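DTDP-glucose 4,6-dehydratase (Klebsiella pneumoniae, PDB 5U4Q) binds NAD and probably acts on a nucleotide-linked sugar, as a 4,6-dehydratase or epimerase of the extended short-chain dehydrogenase family. Local coordinates at residues Y101-L106 with L153-T157; L64-M70 with G108-I112; P140-E144 with R259-I263. All blocks are in the same frame, centred on the assembly; numbering follows the deposited sequence.

Interaction 1 (Y101-L106 with L153-T157); sequences YADANL and LYAAT. With NAD (nicotinamide-adenine-dinucleotide), chain C.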
loop_
_atom_site.group_PDB
_atom_site.type_symbol
_atom_site.label_atom_id
_atom_site.label_comp_id
_atom_site.label_asym_id
_atom_site.label_seq_id
_atom_site.Cartn_x
_atom_site.Cartn_y
_atom_site.Cartn_z
ATOM N N TYR A 101 -9.896 -3.255 -5.743
ATOM C CA TYR A 101 -8.959 -3.255 -4.626
ATOM C C TYR A 101 -8.476 -1.853 -4.355
ATOM O O TYR A 101 -8.362 -1.432 -3.204
ATOM C CB TYR A 101 -7.746 -4.154 -4.911
ATOM C CG TYR A 101 -8.058 -5.630 -4.905
ATOM C CD1 TYR A 101 -8.344 -6.285 -3.721
ATOM C CD2 TYR A 101 -8.053 -6.370 -6.083
ATOM C CE1 TYR A 101 -8.631 -7.639 -3.704
ATOM C CE2 TYR A 101 -8.341 -7.727 -6.082
ATOM C CZ TYR A 101 -8.626 -8.354 -4.890
ATOM O OH TYR A 101 -8.914 -9.687 -4.872
ATOM N N ALA A 102 -8.190 -1.123 -5.414
ATOM C CA ALA A 102 -7.722 0.240 -5.261
ATOM C C ALA A 102 -8.811 1.088 -4.669
ATOM O O ALA A 102 -8.588 1.833 -3.716
ATOM C CB ALA A 102 -7.278 0.807 -6.601
ATOM N N ASP A 103 -10.006 0.971 -5.225
ATOM C CA ASP A 103 -11.125 1.764 -4.730
ATOM C C ASP A 103 -11.471 1.485 -3.276
ATOM O O ASP A 103 -11.566 2.392 -2.458
ATOM C CB ASP A 103 -12.386 1.523 -5.586
ATOM C CG ASP A 103 -12.359 2.267 -6.899
ATOM O OD1 ASP A 103 -11.721 3.336 -6.975
ATOM O OD2 ASP A 103 -13.003 1.798 -7.860
ATOM N N ALA A 104 -11.706 0.235 -2.964
ATOM C CA ALA A 104 -12.155 -0.105 -1.631
ATOM C C ALA A 104 -11.023 -0.117 -0.637
ATOM O O ALA A 104 -11.194 0.321 0.521
ATOM C CB ALA A 104 -12.808 -1.473 -1.638
ATOM N N ASN A 105 -9.870 -0.624 -1.068
ATOM C CA ASN A 105 -8.796 -0.872 -0.122
ATOM C C ASN A 105 -7.735 0.208 -0.009
ATOM O O ASN A 105 -7.030 0.238 0.986
ATOM C CB ASN A 105 -8.093 -2.211 -0.390
ATOM C CG ASN A 105 -9.023 -3.418 -0.318
ATOM O OD1 ASN A 105 -10.256 -3.297 -0.212
ATOM N ND2 ASN A 105 -8.428 -4.617 -0.426
ATOM N N LEU A 106 -7.583 1.086 -1.000
ATOM C CA LEU A 106 -6.624 2.187 -0.896
ATOM C C LEU A 106 -7.363 3.505 -0.620
ATOM O O LEU A 106 -7.240 4.072 0.479
ATOM C CB LEU A 106 -5.724 2.258 -2.137
ATOM C CG LEU A 106 -4.857 1.002 -2.336
ATOM C CD1 LEU A 106 -4.170 1.061 -3.683
ATOM C CD2 LEU A 106 -3.837 0.848 -1.223
ATOM N N LEU A 153 -2.088 -8.371 -5.229
ATOM C CA LEU A 153 -2.475 -6.971 -5.048
ATOM C C LEU A 153 -3.249 -6.803 -3.729
ATOM O O LEU A 153 -3.047 -5.818 -3.013
ATOM C CB LEU A 153 -3.304 -6.476 -6.237
ATOM C CG LEU A 153 -3.738 -5.001 -6.210
ATOM C CD1 LEU A 153 -2.571 -4.064 -6.092
ATOM C CD2 LEU A 153 -4.524 -4.713 -7.484
ATOM N N TYR A 154 -4.105 -7.766 -3.408
ATOM C CA TYR A 154 -4.837 -7.775 -2.141
ATOM C C TYR A 154 -3.852 -7.610 -0.965
ATOM O O TYR A 154 -4.017 -6.710 -0.128
ATOM C CB TYR A 154 -5.652 -9.055 -2.004
ATOM C CG TYR A 154 -6.288 -9.267 -0.652
ATOM C CD1 TYR A 154 -7.340 -8.466 -0.219
ATOM C CD2 TYR A 154 -5.856 -10.280 0.169
ATOM C CE1 TYR A 154 -7.937 -8.672 1.021
ATOM C CE2 TYR A 154 -6.446 -10.511 1.397
ATOM C CZ TYR A 154 -7.483 -9.698 1.823
ATOM O OH TYR A 154 -8.064 -9.941 3.060
ATOM N N ALA A 155 -2.804 -8.445 -0.927
ATOM C CA ALA A 155 -1.792 -8.370 0.135
ATOM C C ALA A 155 -1.107 -6.989 0.164
ATOM O O ALA A 155 -0.895 -6.390 1.224
ATOM C CB ALA A 155 -0.738 -9.467 -0.045
ATOM N N ALA A 156 -0.695 -6.505 -1.000
ATOM C CA ALA A 156 -0.048 -5.201 -1.072
ATOM C C ALA A 156 -0.961 -4.110 -0.515
ATOM O O ALA A 156 -0.478 -3.207 0.157
ATOM C CB ALA A 156 0.351 -4.868 -2.480
ATOM N N THR A 157 -2.259 -4.184 -0.808
ATOM C CA THR A 157 -3.170 -3.148 -0.287
ATOM C C THR A 157 -3.314 -3.232 1.233
ATOM O O THR A 157 -3.447 -2.197 1.893
ATOM C CB THR A 157 -4.574 -3.108 -0.966
ATOM O OG1 THR A 157 -5.337 -4.257 -0.646
ATOM C CG2 THR A 157 -4.464 -2.903 -2.489
HETATM P PA NAD C . -17.298 -10.135 3.338
HETATM O O1A NAD C . -18.337 -11.077 3.810
HETATM O O2A NAD C . -17.041 -9.944 1.857
HETATM O O5B NAD C . -17.598 -8.704 4.030
HETATM C C5B NAD C . -17.054 -7.466 3.591
HETATM C C4B NAD C . -18.208 -6.510 3.341
HETATM O O4B NAD C . -17.587 -5.308 2.845
HETATM C C3B NAD C . -19.194 -7.000 2.289
HETATM O O3B NAD C . -20.536 -7.176 2.769
HETATM C C2B NAD C . -19.072 -5.942 1.192
HETATM O O2B NAD C . -20.328 -5.639 0.553
HETATM C C1B NAD C . -18.443 -4.737 1.888
HETATM N N9A NAD C . -17.681 -3.864 0.979
HETATM C C8A NAD C . -16.723 -4.240 0.101
HETATM N N7A NAD C . -16.271 -3.181 -0.575
HETATM C C5A NAD C . -16.928 -2.104 -0.114
HETATM C C6A NAD C . -16.944 -0.665 -0.447
HETATM N N6A NAD C . -16.150 -0.149 -1.375
HETATM N N1A NAD C . -17.791 0.094 0.250
HETATM C C2A NAD C . -18.619 -0.385 1.189
HETATM N N3A NAD C . -18.680 -1.690 1.525
HETATM C C4A NAD C . -17.853 -2.564 0.892
HETATM O O3 NAD C . -15.845 -10.510 3.928
HETATM P PN NAD C . -15.405 -10.793 5.451
HETATM O O1N NAD C . -16.457 -10.461 6.426
HETATM O O2N NAD C . -14.745 -12.170 5.389
HETATM O O5D NAD C . -14.216 -9.736 5.548
HETATM C C5D NAD C . -14.112 -8.698 6.517
HETATM C C4D NAD C . -12.675 -8.206 6.468
HETATM O O4D NAD C . -11.796 -9.218 7.010
HETATM C C3D NAD C . -12.091 -7.846 5.107
HETATM O O3D NAD C . -11.293 -6.672 5.270
HETATM C C2D NAD C . -11.174 -8.995 4.762
HETATM O O2D NAD C . -10.057 -8.611 3.933
HETATM C C1D NAD C . -10.709 -9.465 6.126
HETATM N N1N NAD C . -10.378 -10.903 6.148
HETATM C C2N NAD C . -11.316 -11.873 6.250
HETATM C C3N NAD C . -10.964 -13.233 6.272
HETATM C C7N NAD C . -11.967 -14.389 6.383
HETATM O O7N NAD C . -11.549 -15.543 6.563
HETATM N N7N NAD C . -13.294 -14.227 6.253
HETATM C C4N NAD C . -9.635 -13.576 6.152
HETATM C C5N NAD C . -8.685 -12.571 6.034
HETATM C C6N NAD C . -9.071 -11.236 6.011
#
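N105 reaches across to T157 with its amide nitrogen: ND2 donates to OG1 over 3.1 Å, close to straight at 165°, with the acceptor lying in the plane of the amide. OG1 in turn donates to the backbone oxygen of its own helix one turn back, Y154 O, at 2.8 Å, so one hydroxyl takes a bond from helix 98-118 and passes one on. T157 can do both because its chi1 of 68° places OG1 between the backbone N and carbonyl carbon, while the methyl CG2 is turned to the apolar side and meets L106 CG at 3.9 Å. Further toward the start of the helices the Y101 ring takes over. Its CE1 lies 3.7 Å from Y154 CB, and on its other flank CD2 touches L153 CD2 at 4.1 Å; the two tyrosine side chains run at about a right angle.

At its far end Y154 OH is hydrogen-bonded to the ribose hydroxyl O2D of NAD at 2.6 Å, at the ring edge and in its plane. Y154 is the tyrosine of the sequence pattern Tyr-x-x-x-Lys, which in short-chain dehydrogenases marks the active site. From the other helix, A104 CB abuts NAD N6A at 3.6 Å. The other end of the N105 amide is held too: OD1 accepts from Q88 N. The backbone carbonyl N105 O separately accepts from N161 ND2.

The helix segments run side by side at 27°, their axes 10.2 Å apart. Both helices follow strands of the parallel sheet, 81-84 and 123-129, and both also meet the second subunit, where L153 packs on L110 of that subunit and D103 forms a salt bridge with its R67.

Interaction 2 (L64-M70 with G108-I112); sequences LADREGM and GYLNI. With NAD (nicotinamide-adenine-dinucleotide), chain C.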
loop_
_atom_site.group_PDB
_atom_site.type_symbol
_atom_site.label_atom_id
_atom_site.label_comp_id
_atom_site.label_asym_id
_atom_site.label_seq_id
_atom_site.Cartn_x
_atom_site.Cartn_y
_atom_site.Cartn_z
ATOM N N LEU A 64 -17.220 3.005 0.493
ATOM C CA LEU A 64 -16.009 3.536 1.140
ATOM C C LEU A 64 -15.302 4.607 0.297
ATOM O O LEU A 64 -14.655 5.495 0.861
ATOM C CB LEU A 64 -15.008 2.411 1.392
ATOM C CG LEU A 64 -15.337 1.329 2.391
ATOM C CD1 LEU A 64 -14.227 0.300 2.303
ATOM C CD2 LEU A 64 -15.464 1.905 3.802
ATOM N N ALA A 65 -15.465 4.511 -1.027
ATOM C CA ALA A 65 -14.815 5.417 -1.957
ATOM C C ALA A 65 -15.575 6.713 -2.194
ATOM O O ALA A 65 -15.070 7.587 -2.900
ATOM C CB ALA A 65 -14.603 4.705 -3.271
ATOM N N ASP A 66 -16.757 6.840 -1.606
ATOM C CA ASP A 66 -17.604 8.048 -1.733
ATOM C C ASP A 66 -17.066 9.048 -0.702
ATOM O O ASP A 66 -17.443 9.016 0.469
ATOM C CB ASP A 66 -19.064 7.650 -1.490
ATOM C CG ASP A 66 -20.055 8.808 -1.582
ATOM O OD1 ASP A 66 -19.659 9.990 -1.641
ATOM O OD2 ASP A 66 -21.258 8.507 -1.584
ATOM N N ARG A 67 -16.186 9.943 -1.148
ATOM C CA ARG A 67 -15.507 10.866 -0.248
ATOM C C ARG A 67 -16.472 11.754 0.523
ATOM O O ARG A 67 -16.364 11.871 1.740
ATOM C CB ARG A 67 -14.494 11.753 -0.995
ATOM C CG ARG A 67 -13.799 12.743 -0.061
ATOM C CD ARG A 67 -12.789 13.625 -0.759
ATOM N NE ARG A 67 -12.329 14.675 0.148
ATOM C CZ ARG A 67 -11.533 15.687 -0.197
ATOM N NH1 ARG A 67 -11.078 15.797 -1.447
ATOM N NH2 ARG A 67 -11.177 16.584 0.720
ATOM N N GLU A 68 -17.415 12.385 -0.180
ATOM C CA GLU A 68 -18.368 13.268 0.493
ATOM C C GLU A 68 -19.292 12.476 1.411
ATOM O O GLU A 68 -19.586 12.919 2.531
ATOM C CB GLU A 68 -19.182 14.106 -0.514
ATOM C CG GLU A 68 -20.176 15.041 0.165
ATOM C CD GLU A 68 -20.821 16.046 -0.764
ATOM O OE1 GLU A 68 -20.696 15.914 -2.003
ATOM O OE2 GLU A 68 -21.452 16.984 -0.230
ATOM N N GLY A 69 -19.747 11.313 0.938
ATOM C CA GLY A 69 -20.642 10.445 1.750
ATOM C C GLY A 69 -19.950 9.975 3.032
ATOM O O GLY A 69 -20.542 9.934 4.106
HETATM N N MSE A 70 -18.686 9.595 2.903
HETATM C CA MSE A 70 -17.914 9.184 4.074
HETATM C C MSE A 70 -17.688 10.317 5.046
HETATM O O MSE A 70 -17.843 10.169 6.261
HETATM C CB MSE A 70 -16.588 8.590 3.623
HETATM C CG MSE A 70 -16.782 7.224 2.987
HETATM SE SE MSE A 70 -17.193 5.793 4.268
HETATM C CE MSE A 70 -15.375 5.650 4.967
ATOM N N GLY A 108 -10.615 3.982 -0.179
ATOM C CA GLY A 108 -11.560 3.784 0.892
ATOM C C GLY A 108 -10.926 3.850 2.268
ATOM O O GLY A 108 -11.486 4.417 3.220
ATOM N N TYR A 109 -9.719 3.296 2.377
ATOM C CA TYR A 109 -9.012 3.287 3.656
ATOM C C TYR A 109 -8.618 4.721 4.019
ATOM O O TYR A 109 -8.688 5.109 5.182
ATOM C CB TYR A 109 -7.803 2.335 3.629
ATOM C CG TYR A 109 -7.240 2.096 5.024
ATOM C CD1 TYR A 109 -7.901 1.293 5.918
ATOM C CD2 TYR A 109 -6.078 2.708 5.448
ATOM C CE1 TYR A 109 -7.420 1.109 7.220
ATOM C CE2 TYR A 109 -5.592 2.539 6.718
ATOM C CZ TYR A 109 -6.249 1.720 7.604
ATOM O OH TYR A 109 -5.768 1.554 8.883
ATOM N N LEU A 110 -8.204 5.515 3.033
ATOM C CA LEU A 110 -7.882 6.913 3.308
ATOM C C LEU A 110 -9.112 7.656 3.820
ATOM O O LEU A 110 -8.981 8.440 4.750
ATOM C CB LEU A 110 -7.316 7.622 2.085
ATOM C CG LEU A 110 -6.902 9.088 2.322
ATOM C CD1 LEU A 110 -5.897 9.265 3.449
ATOM C CD2 LEU A 110 -6.391 9.709 1.027
ATOM N N ASN A 111 -10.292 7.406 3.231
ATOM C CA ASN A 111 -11.525 8.071 3.723
ATOM C C ASN A 111 -11.770 7.721 5.185
ATOM O O ASN A 111 -12.172 8.576 5.973
ATOM C CB ASN A 111 -12.729 7.754 2.830
ATOM C CG ASN A 111 -12.583 8.360 1.452
ATOM O OD1 ASN A 111 -11.832 9.327 1.288
ATOM N ND2 ASN A 111 -13.253 7.792 0.450
ATOM N N ILE A 112 -11.550 6.464 5.556
ATOM C CA ILE A 112 -11.665 6.059 6.949
ATOM C C ILE A 112 -10.664 6.855 7.820
ATOM O O ILE A 112 -11.046 7.373 8.889
ATOM C CB ILE A 112 -11.399 4.529 7.119
ATOM C CG1 ILE A 112 -12.520 3.695 6.505
ATOM C CG2 ILE A 112 -11.173 4.123 8.577
ATOM C CD1 ILE A 112 -13.792 3.648 7.303
HETATM P PA NAD C . -17.298 -10.135 3.338
HETATM O O1A NAD C . -18.337 -11.077 3.810
HETATM O O2A NAD C . -17.041 -9.944 1.857
HETATM O O5B NAD C . -17.598 -8.704 4.030
HETATM C C5B NAD C . -17.054 -7.466 3.591
HETATM C C4B NAD C . -18.208 -6.510 3.341
HETATM O O4B NAD C . -17.587 -5.308 2.845
HETATM C C3B NAD C . -19.194 -7.000 2.289
HETATM O O3B NAD C . -20.536 -7.176 2.769
HETATM C C2B NAD C . -19.072 -5.942 1.192
HETATM O O2B NAD C . -20.328 -5.639 0.553
HETATM C C1B NAD C . -18.443 -4.737 1.888
HETATM N N9A NAD C . -17.681 -3.864 0.979
HETATM C C8A NAD C . -16.723 -4.240 0.101
HETATM N N7A NAD C . -16.271 -3.181 -0.575
HETATM C C5A NAD C . -16.928 -2.104 -0.114
HETATM C C6A NAD C . -16.944 -0.665 -0.447
HETATM N N6A NAD C . -16.150 -0.149 -1.375
HETATM N N1A NAD C . -17.791 0.094 0.250
HETATM C C2A NAD C . -18.619 -0.385 1.189
HETATM N N3A NAD C . -18.680 -1.690 1.525
HETATM C C4A NAD C . -17.853 -2.564 0.892
HETATM O O3 NAD C . -15.845 -10.510 3.928
HETATM P PN NAD C . -15.405 -10.793 5.451
HETATM O O1N NAD C . -16.457 -10.461 6.426
HETATM O O2N NAD C . -14.745 -12.170 5.389
HETATM O O5D NAD C . -14.216 -9.736 5.548
HETATM C C5D NAD C . -14.112 -8.698 6.517
HETATM C C4D NAD C . -12.675 -8.206 6.468
HETATM O O4D NAD C . -11.796 -9.218 7.010
HETATM C C3D NAD C . -12.091 -7.846 5.107
HETATM O O3D NAD C . -11.293 -6.672 5.270
HETATM C C2D NAD C . -11.174 -8.995 4.762
HETATM O O2D NAD C . -10.057 -8.611 3.933
HETATM C C1D NAD C . -10.709 -9.465 6.126
HETATM N N1N NAD C . -10.378 -10.903 6.148
HETATM C C2N NAD C . -11.316 -11.873 6.250
HETATM C C3N NAD C . -10.964 -13.233 6.272
HETATM C C7N NAD C . -11.967 -14.389 6.383
HETATM O O7N NAD C . -11.549 -15.543 6.563
HETATM N N7N NAD C . -13.294 -14.227 6.253
HETATM C C4N NAD C . -9.635 -13.576 6.152
HETATM C C5N NAD C . -8.685 -12.571 6.034
HETATM C C6N NAD C . -9.071 -11.236 6.011
HETATM O O HOH W 1 -13.975 11.301 3.101
#
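N111 extends its amide toward L64 because its chi1 of -67° turns CG away from the carbonyl carbon; M70, a selenomethionine, bends at chi2 (-74°) and again at chi3 and so lays its methyl CE beside I112. The amide makes the central bond: N111 ND2 donates to L64 O at 2.7 Å, N-H pointing at 170°, in the carbonyl plane and on a lone pair. The same oxygen also receives a CA-H contact from G108 CA at 3.5 Å, and the glycine lets the loop backbone settle directly on helix 98-118. At the apolar end, M70 CE and I112 CD1 stand 3.5 Å apart, tight for two methyl groups.

The other end of the N111 amide faces the start of helix 67-77. A water donates to R67 O at 2.8 Å, and its second bond, to N111 OD1 at 3.4 Å, is weak. OD1 is also hydrogen-bonded to Y99 OH of the second subunit, whose ring makes a cation-pi contact with R67. Both ends of the amide are thus engaged, which fixes its rotation. The helix itself is capped by D66, whose OD1 receives G69 N at 2.9 Å from above the carboxylate plane.

On the cofactor side, L64 N donates to the adenine nitrogen N1A of NAD at 3.0 Å. L64 CG lies 3.5 Å from NAD N1A as well. The grip on L64 O probably helps to position the residue whose N-H meets the adenine. This is the Rossmann-fold solution of the short-chain dehydrogenases: the loop leaving strand 57-61 meets the edge of the adenine through a backbone N-H, supported by the helix that follows strand 81-84.

Interaction 3 (P140-E144 with R259-I263); sequences PFSTE and RVYNI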
loop_
_atom_site.group_PDB
_atom_site.type_symbol
_atom_site.label_atom_id
_atom_site.label_comp_id
_atom_site.label_asym_id
_atom_site.label_seq_id
_atom_site.Cartn_x
_atom_site.Cartn_y
_atom_site.Cartn_z
ATOM N N PRO A 140 7.037 -19.998 12.766
ATOM C CA PRO A 140 5.711 -19.458 12.441
ATOM C C PRO A 140 5.767 -18.030 11.917
ATOM O O PRO A 140 6.699 -17.324 12.204
ATOM C CB PRO A 140 5.038 -19.408 13.808
ATOM C CG PRO A 140 6.154 -19.100 14.733
ATOM C CD PRO A 140 7.303 -19.936 14.212
ATOM N N PHE A 141 4.751 -17.613 11.168
ATOM C CA PHE A 141 4.665 -16.225 10.747
ATOM C C PHE A 141 4.453 -15.352 11.982
ATOM O O PHE A 141 3.508 -15.576 12.745
ATOM C CB PHE A 141 3.497 -16.000 9.764
ATOM C CG PHE A 141 3.686 -16.605 8.397
ATOM C CD1 PHE A 141 4.935 -16.609 7.756
ATOM C CD2 PHE A 141 2.590 -17.088 7.699
ATOM C CE1 PHE A 141 5.081 -17.150 6.472
ATOM C CE2 PHE A 141 2.725 -17.598 6.417
ATOM C CZ PHE A 141 3.971 -17.629 5.800
ATOM N N SER A 142 5.308 -14.345 12.162
ATOM C CA SER A 142 5.253 -13.467 13.300
ATOM C C SER A 142 5.177 -12.016 12.846
ATOM O O SER A 142 5.735 -11.651 11.795
ATOM C CB SER A 142 6.552 -13.649 14.127
ATOM O OG SER A 142 6.788 -12.587 15.044
ATOM N N THR A 143 4.509 -11.176 13.625
ATOM C CA THR A 143 4.497 -9.759 13.305
ATOM C C THR A 143 5.891 -9.096 13.422
ATOM O O THR A 143 6.072 -7.922 13.063
ATOM C CB THR A 143 3.513 -9.000 14.179
ATOM O OG1 THR A 143 3.805 -9.248 15.546
ATOM C CG2 THR A 143 2.076 -9.393 13.857
ATOM N N GLU A 144 6.878 -9.823 13.934
ATOM C CA GLU A 144 8.250 -9.312 13.921
ATOM C C GLU A 144 8.894 -9.456 12.520
ATOM O O GLU A 144 9.934 -8.831 12.261
ATOM C CB GLU A 144 9.123 -10.097 14.908
ATOM C CG GLU A 144 8.750 -9.902 16.352
ATOM C CD GLU A 144 9.460 -10.872 17.269
ATOM O OE1 GLU A 144 10.407 -11.549 16.819
ATOM O OE2 GLU A 144 9.058 -10.960 18.447
ATOM N N ARG A 259 -0.353 -0.433 16.455
ATOM C CA ARG A 259 -0.061 -1.849 16.692
ATOM C C ARG A 259 -0.692 -2.718 15.629
ATOM O O ARG A 259 -1.768 -2.390 15.118
ATOM C CB ARG A 259 -0.625 -2.329 18.033
ATOM C CG ARG A 259 0.097 -1.847 19.274
ATOM C CD ARG A 259 1.490 -2.431 19.384
ATOM N NE ARG A 259 2.064 -2.094 20.683
ATOM C CZ ARG A 259 2.541 -0.895 21.001
ATOM N NH1 ARG A 259 3.027 -0.686 22.218
ATOM N NH2 ARG A 259 2.528 0.089 20.116
ATOM N N VAL A 260 -0.029 -3.840 15.329
ATOM C CA VAL A 260 -0.536 -4.850 14.394
ATOM C C VAL A 260 -0.379 -6.195 15.123
ATOM O O VAL A 260 0.655 -6.452 15.744
ATOM C CB VAL A 260 0.148 -4.872 13.012
ATOM C CG1 VAL A 260 -0.452 -5.985 12.166
ATOM C CG2 VAL A 260 0.011 -3.519 12.316
ATOM N N TYR A 261 -1.425 -7.022 15.083
ATOM C CA TYR A 261 -1.414 -8.350 15.668
ATOM C C TYR A 261 -1.903 -9.415 14.692
ATOM O O TYR A 261 -2.824 -9.176 13.901
ATOM C CB TYR A 261 -2.357 -8.433 16.876
ATOM C CG TYR A 261 -1.972 -7.510 18.005
ATOM C CD1 TYR A 261 -0.913 -7.824 18.875
ATOM C CD2 TYR A 261 -2.659 -6.322 18.217
ATOM C CE1 TYR A 261 -0.553 -6.953 19.886
ATOM C CE2 TYR A 261 -2.297 -5.441 19.222
ATOM C CZ TYR A 261 -1.241 -5.761 20.053
ATOM O OH TYR A 261 -0.913 -4.878 21.055
ATOM N N ASN A 262 -1.297 -10.597 14.761
ATOM C CA ASN A 262 -1.905 -11.770 14.126
ATOM C C ASN A 262 -3.120 -12.195 14.946
ATOM O O ASN A 262 -3.113 -12.123 16.172
ATOM C CB ASN A 262 -0.975 -12.976 14.118
ATOM C CG ASN A 262 0.160 -12.864 13.130
ATOM O OD1 ASN A 262 0.063 -12.216 12.094
ATOM N ND2 ASN A 262 1.229 -13.588 13.420
ATOM N N ILE A 263 -4.159 -12.635 14.262
ATOM C CA ILE A 263 -5.343 -13.185 14.940
ATOM C C ILE A 263 -5.677 -14.513 14.245
ATOM O O ILE A 263 -5.882 -14.551 13.045
ATOM C CB ILE A 263 -6.496 -12.178 14.955
ATOM C CG1 ILE A 263 -7.678 -12.730 15.756
ATOM C CG2 ILE A 263 -6.929 -11.776 13.549
ATOM C CD1 ILE A 263 -8.784 -11.722 15.936
HETATM O O HOH W 2 1.978 -8.280 17.302
#
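N262 ND2 is shared by two backbone oxygens: it bonds to D304 O, and it makes a weak, bent bond to F141 O at 3.1 Å, with an N-H angle of only 120°. The opposite end of the same amide, OD1, takes a hydrogen bond from Y133 OH, so the group cannot easily flip. Y133 serves twice, because its ring also stacks on F141.

Next along the loop, T143 presses its methyl against the strand backbone. CG2 lies 3.7 Å from N262 N and 3.8 Å from V260 O, and it also approaches N262 OD1 at 3.9 Å. A chi1 of 55° aims OG1 elsewhere, at a water 2.7 Å away that donates to V260 O, also at 2.7 Å; the loop is thereby tied to the strand through solvent.

Strand 258-263 belongs to the parallel sheet of the Rossmann fold and pairs with strand 176-185, R259 bonding through its backbone to T176 and G178. Segment 140-144 comes from the long connection between strand 123-129 and helix 153-172, and F141 forms backbone bonds of its own with S302 and D304.

The loop turns at T143 itself: S142 OG accepts from E144 N at 3.0 Å, an ST turn. On the strand, Y261 points away from the loop and packs on P307, L308 and L311 of helix 306-312.

Overall arrangement
Interactions 1 and 2 share helix 98-118, each using one segment of it, and their centres are 14 Å apart. They touch directly: D103 O and G108 N are 2.9 Å apart, probably hydrogen-bonded, and A104 O packs on L64 CD1 at 3.5 Å. Both reach NAD, interaction 1 at the nicotinamide ribose and the adenine amino group, interaction 2 at the adenine ring. They also meet across the dimer, where L110 of one chain packs on A102 of the second subunit. Interaction 3 stands apart, its centre 20 Å from that of interaction 1 and 27 Å from that of interaction 2. It touches neither, and the N262 side chain remains about 11 Å from NAD.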